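Lipase (Acinetobacter baumannii, PDB 4OPM) probably hydrolyses ester bonds of lipids such as triacylglycerols, as a putative lipase of the alpha/beta hydrolase fold. Local coordinates at residues L27-G39 with P76-F90. Residues are numbered along the deposited sequence; the frame is centred on the assembly and turned at random.
Sequences LKVGDITWSYSEG and PDLPGSGETIVSQDF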
loop_
_atom_site.group_PDB
_atom_site.type_symbol
_atom_site.label_atom_id
_atom_site.label_comp_id
_atom_site.label_asym_id
_atom_site.label_seq_id
_atom_site.Cartn_x
_atom_site.Cartn_y
_atom_site.Cartn_z
ATOM N N LEU A 27 0.175 -4.360 18.505
ATOM C CA LEU A 27 1.088 -5.445 18.841
ATOM C C LEU A 27 2.518 -4.921 18.959
ATOM O O LEU A 27 3.030 -4.309 18.016
ATOM C CB LEU A 27 0.993 -6.563 17.775
ATOM C CG LEU A 27 1.835 -7.837 18.009
ATOM C CD1 LEU A 27 1.350 -8.613 19.244
ATOM C CD2 LEU A 27 1.792 -8.728 16.791
ATOM N N LYS A 28 3.152 -5.144 20.120
ATOM C CA LYS A 28 4.537 -4.717 20.296
ATOM C C LYS A 28 5.441 -5.846 19.816
ATOM O O LYS A 28 5.297 -6.997 20.243
ATOM C CB LYS A 28 4.837 -4.292 21.742
ATOM C CG LYS A 28 6.240 -3.679 21.902
ATOM C CD LYS A 28 6.532 -3.282 23.336
ATOM C CE LYS A 28 7.983 -2.908 23.552
ATOM N NZ LYS A 28 8.306 -1.556 23.022
ATOM N N VAL A 29 6.305 -5.521 18.849
ATOM C CA VAL A 29 7.268 -6.442 18.239
ATOM C C VAL A 29 8.636 -5.753 18.304
ATOM O O VAL A 29 8.868 -4.776 17.585
ATOM C CB VAL A 29 6.872 -6.836 16.784
ATOM C CG1 VAL A 29 7.789 -7.931 16.233
ATOM C CG2 VAL A 29 5.404 -7.252 16.688
ATOM N N GLY A 30 9.506 -6.231 19.191
ATOM C CA GLY A 30 10.810 -5.616 19.404
ATOM C C GLY A 30 10.632 -4.177 19.849
ATOM O O GLY A 30 9.871 -3.912 20.784
ATOM N N ASP A 31 11.225 -3.234 19.101
ATOM C CA ASP A 31 11.137 -1.807 19.426
ATOM C C ASP A 31 10.032 -1.072 18.632
ATOM O O ASP A 31 10.036 0.163 18.575
ATOM C CB ASP A 31 12.505 -1.130 19.210
ATOM C CG ASP A 31 13.551 -1.615 20.190
ATOM O OD1 ASP A 31 13.260 -1.628 21.410
ATOM O OD2 ASP A 31 14.654 -2.004 19.738
ATOM N N ILE A 32 9.071 -1.818 18.050
ATOM C CA ILE A 32 7.979 -1.221 17.285
ATOM C C ILE A 32 6.646 -1.611 17.888
ATOM O O ILE A 32 6.418 -2.802 18.128
ATOM C CB ILE A 32 8.016 -1.641 15.778
ATOM C CG1 ILE A 32 9.391 -1.373 15.110
ATOM C CG2 ILE A 32 6.849 -0.997 14.967
ATOM C CD1 ILE A 32 9.572 -2.062 13.750
ATOM N N THR A 33 5.757 -0.628 18.099
ATOM C CA THR A 33 4.382 -0.905 18.500
ATOM C C THR A 33 3.545 -0.751 17.240
ATOM O O THR A 33 3.287 0.372 16.793
ATOM C CB THR A 33 3.902 -0.047 19.672
ATOM O OG1 THR A 33 4.788 -0.264 20.759
ATOM C CG2 THR A 33 2.481 -0.421 20.117
ATOM N N TRP A 34 3.162 -1.881 16.646
ATOM C CA TRP A 34 2.383 -1.879 15.424
ATOM C C TRP A 34 0.918 -1.597 15.685
ATOM O O TRP A 34 0.315 -2.217 16.561
ATOM C CB TRP A 34 2.502 -3.237 14.707
ATOM C CG TRP A 34 3.848 -3.501 14.096
ATOM C CD1 TRP A 34 4.929 -4.067 14.705
ATOM C CD2 TRP A 34 4.227 -3.273 12.734
ATOM N NE1 TRP A 34 5.964 -4.202 13.807
ATOM C CE2 TRP A 34 5.570 -3.696 12.595
ATOM C CE3 TRP A 34 3.563 -2.733 11.611
ATOM C CZ2 TRP A 34 6.262 -3.616 11.380
ATOM C CZ3 TRP A 34 4.250 -2.657 10.400
ATOM C CH2 TRP A 34 5.587 -3.079 10.299
ATOM N N SER A 35 0.348 -0.694 14.890
ATOM C CA SER A 35 -1.089 -0.444 14.826
ATOM C C SER A 35 -1.561 -1.160 13.565
ATOM O O SER A 35 -0.901 -1.042 12.523
ATOM C CB SER A 35 -1.385 1.053 14.764
ATOM O OG SER A 35 -2.739 1.283 14.406
ATOM N N TYR A 36 -2.648 -1.932 13.646
ATOM C CA TYR A 36 -3.148 -2.630 12.461
ATOM C C TYR A 36 -4.634 -2.885 12.559
ATOM O O TYR A 36 -5.196 -2.918 13.662
ATOM C CB TYR A 36 -2.403 -3.959 12.198
ATOM C CG TYR A 36 -2.570 -5.036 13.255
ATOM C CD1 TYR A 36 -1.834 -4.998 14.439
ATOM C CD2 TYR A 36 -3.376 -6.154 13.022
ATOM C CE1 TYR A 36 -1.941 -6.013 15.391
ATOM C CE2 TYR A 36 -3.500 -7.168 13.973
ATOM C CZ TYR A 36 -2.773 -7.095 15.154
ATOM O OH TYR A 36 -2.855 -8.085 16.103
ATOM N N SER A 37 -5.267 -3.024 11.388
ATOM C CA SER A 37 -6.671 -3.395 11.277
ATOM C C SER A 37 -6.746 -4.879 11.033
ATOM O O SER A 37 -5.876 -5.446 10.351
ATOM C CB SER A 37 -7.346 -2.648 10.124
ATOM O OG SER A 37 -7.327 -1.256 10.345
ATOM N N GLU A 38 -7.771 -5.520 11.593
ATOM C CA GLU A 38 -7.976 -6.947 11.398
ATOM C C GLU A 38 -9.453 -7.222 11.219
ATOM O O GLU A 38 -10.272 -6.685 11.968
ATOM C CB GLU A 38 -7.404 -7.751 12.575
ATOM C CG GLU A 38 -7.608 -9.256 12.454
ATOM C CD GLU A 38 -6.976 -10.110 13.537
ATOM O OE1 GLU A 38 -6.508 -9.548 14.551
ATOM O OE2 GLU A 38 -6.979 -11.350 13.383
ATOM N N GLY A 39 -9.767 -8.063 10.246
ATOM C CA GLY A 39 -11.142 -8.474 9.969
ATOM C C GLY A 39 -11.246 -9.878 9.411
ATOM O O GLY A 39 -10.245 -10.478 8.996
ATOM N N PRO A 76 -1.558 -3.433 8.317
ATOM C CA PRO A 76 -0.752 -2.652 9.259
ATOM C C PRO A 76 -0.528 -1.214 8.844
ATOM O O PRO A 76 -0.471 -0.887 7.653
ATOM C CB PRO A 76 0.595 -3.401 9.268
ATOM C CG PRO A 76 0.690 -4.026 7.899
ATOM C CD PRO A 76 -0.727 -4.310 7.459
ATOM N N ASP A 77 -0.351 -0.361 9.849
ATOM C CA ASP A 77 0.183 0.975 9.683
ATOM C C ASP A 77 1.694 0.795 9.653
ATOM O O ASP A 77 2.277 0.315 10.636
ATOM C CB ASP A 77 -0.213 1.911 10.836
ATOM C CG ASP A 77 -1.581 2.541 10.737
ATOM O OD1 ASP A 77 -2.017 2.846 9.593
ATOM O OD2 ASP A 77 -2.159 2.841 11.793
ATOM N N LEU A 78 2.336 1.117 8.545
ATOM C CA LEU A 78 3.790 0.974 8.506
ATOM C C LEU A 78 4.453 2.037 9.368
ATOM O O LEU A 78 3.869 3.110 9.555
ATOM C CB LEU A 78 4.303 1.118 7.045
ATOM C CG LEU A 78 3.847 0.062 6.026
ATOM C CD1 LEU A 78 4.173 0.509 4.603
ATOM C CD2 LEU A 78 4.503 -1.296 6.293
ATOM N N PRO A 79 5.682 1.788 9.867
ATOM C CA PRO A 79 6.439 2.860 10.546
ATOM C C PRO A 79 6.393 4.173 9.745
ATOM O O PRO A 79 6.567 4.161 8.518
ATOM C CB PRO A 79 7.860 2.298 10.562
ATOM C CG PRO A 79 7.660 0.826 10.640
ATOM C CD PRO A 79 6.509 0.574 9.708
ATOM N N GLY A 80 6.099 5.264 10.437
ATOM C CA GLY A 80 5.976 6.590 9.850
ATOM C C GLY A 80 4.540 6.951 9.532
ATOM O O GLY A 80 4.262 8.094 9.173
ATOM N N SER A 81 3.610 5.983 9.688
ATOM C CA SER A 81 2.198 6.151 9.367
ATOM C C SER A 81 1.269 5.782 10.506
ATOM O O SER A 81 1.605 4.945 11.340
ATOM C CB SER A 81 1.831 5.286 8.171
ATOM O OG SER A 81 2.440 5.766 6.987
ATOM N N GLY A 82 0.068 6.356 10.458
ATOM C CA GLY A 82 -1.011 6.083 11.398
ATOM C C GLY A 82 -0.604 6.115 12.850
ATOM O O GLY A 82 0.016 7.085 13.300
ATOM N N GLU A 83 -0.938 5.043 13.590
ATOM C CA GLU A 83 -0.658 4.972 15.023
ATOM C C GLU A 83 0.507 4.037 15.371
ATOM O O GLU A 83 0.715 3.753 16.554
ATOM C CB GLU A 83 -1.931 4.549 15.790
ATOM C CG GLU A 83 -3.085 5.518 15.632
ATOM C CD GLU A 83 -4.433 4.855 15.801
ATOM O OE1 GLU A 83 -4.751 4.439 16.938
ATOM O OE2 GLU A 83 -5.180 4.767 14.800
ATOM N N THR A 84 1.287 3.574 14.371
ATOM C CA THR A 84 2.456 2.733 14.646
ATOM C C THR A 84 3.536 3.622 15.268
ATOM O O THR A 84 3.767 4.733 14.782
ATOM C CB THR A 84 2.900 1.984 13.379
ATOM O OG1 THR A 84 1.937 0.954 13.156
ATOM C CG2 THR A 84 4.301 1.360 13.492
ATOM N N ILE A 85 4.170 3.133 16.351
ATOM C CA ILE A 85 5.189 3.863 17.103
ATOM C C ILE A 85 6.541 3.174 16.944
ATOM O O ILE A 85 6.668 1.955 17.102
ATOM C CB ILE A 85 4.813 4.041 18.616
ATOM C CG1 ILE A 85 3.400 4.643 18.797
ATOM C CG2 ILE A 85 5.865 4.900 19.360
ATOM C CD1 ILE A 85 2.740 4.287 20.136
ATOM N N VAL A 86 7.545 3.972 16.589
ATOM C CA VAL A 86 8.935 3.530 16.421
ATOM C C VAL A 86 9.852 4.504 17.173
ATOM O O VAL A 86 9.405 5.576 17.593
ATOM C CB VAL A 86 9.346 3.391 14.927
ATOM C CG1 VAL A 86 8.544 2.294 14.234
ATOM C CG2 VAL A 86 9.211 4.718 14.184
ATOM N N SER A 87 11.132 4.161 17.284
ATOM C CA SER A 87 12.120 5.019 17.945
ATOM C C SER A 87 12.370 6.296 17.124
ATOM O O SER A 87 12.047 6.348 15.927
ATOM C CB SER A 87 13.420 4.255 18.161
ATOM O OG SER A 87 13.940 3.819 16.917
ATOM N N GLN A 88 12.946 7.324 17.781
ATOM C CA GLN A 88 13.236 8.605 17.136
ATOM C C GLN A 88 14.302 8.461 16.041
ATOM O O GLN A 88 14.283 9.249 15.089
ATOM C CB GLN A 88 13.665 9.664 18.170
ATOM C CG GLN A 88 12.521 10.186 19.056
ATOM C CD GLN A 88 11.422 10.904 18.296
ATOM O OE1 GLN A 88 10.307 10.392 18.138
ATOM N NE2 GLN A 88 11.705 12.110 17.817
ATOM N N ASP A 89 15.192 7.433 16.149
ATOM C CA ASP A 89 16.271 7.166 15.197
ATOM C C ASP A 89 15.972 5.956 14.283
ATOM O O ASP A 89 16.897 5.358 13.713
ATOM C CB ASP A 89 17.582 6.927 15.977
ATOM C CG ASP A 89 17.618 5.624 16.766
ATOM O OD1 ASP A 89 16.590 5.279 17.404
ATOM O OD2 ASP A 89 18.648 4.920 16.698
ATOM N N PHE A 90 14.684 5.605 14.112
ATOM C CA PHE A 90 14.281 4.453 13.307
ATOM C C PHE A 90 14.825 4.471 11.867
ATOM O O PHE A 90 14.936 5.527 11.235
ATOM C CB PHE A 90 12.746 4.330 13.278
ATOM C CG PHE A 90 12.244 3.045 12.658
ATOM C CD1 PHE A 90 12.375 1.830 13.330
ATOM C CD2 PHE A 90 11.657 3.043 11.394
ATOM C CE1 PHE A 90 11.935 0.634 12.740
ATOM C CE2 PHE A 90 11.218 1.850 10.805
ATOM C CZ PHE A 90 11.369 0.652 11.477
HETATM O O HOH W 1 11.765 1.475 16.751
#
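Thr84 OG1 is gripped from two sides of the contact: it accepts the backbone N-H of Ser35, N to OG1 2.9 Å and nearly straight at 175°, and gives its own proton to Asp77 O, 2.6 Å from OG1. A chi1 of -73° sets OG1 beside the Thr84 backbone N and turns CG2 the other way, to 3.8 Å from Ile32 CG2. The hydroxyl thus ties strand 32-39 to the first residue and the middle of the loop that leaves strand 72-76. Beside it, Asp77 N donates to Ser35 O at 2.8 Å, flanking the non-hydrogen-bonded antiparallel pair Tyr36-Pro76, while Thr33 and Ile85 exchange two backbone hydrogen bonds as a single bridge.

The Asp77 carboxylate steadies the turn at Ser81-Thr84: Glu83 N reaches OD2 from above the carboxylate plane, 56° out of it. Arg57 forms salt bridges to both Asp77 and Glu83, which probably keeps the two acids ionised although they lie close together.

Trp34 covers the start of the loop obliquely, with CE3 3.8 Å from Pro76 CB and CH2 equally near Pro79 CD; Ile32 CG2 sits over one face of the indole, toward its rim. Farther along, Ile32 CD1 meets Phe90 CE1 at 3.7 Å, the two side chains crossing at about a right angle, and Val86 CG1 lies above the centre of the Phe90 ring. A water bridges Asp31 O and Ser87 N where the direct backbone pairing has ended.

The sheet order, with antiparallel strand 32-39 flanking parallel strand 72-76, is that of an alpha/beta hydrolase; here the loop between strand 72-76 and helix 94-107 continues along the side of strand 32-39 that faces away from strand 22-29, and carries Leu78 close to the probable nucleophile elbow.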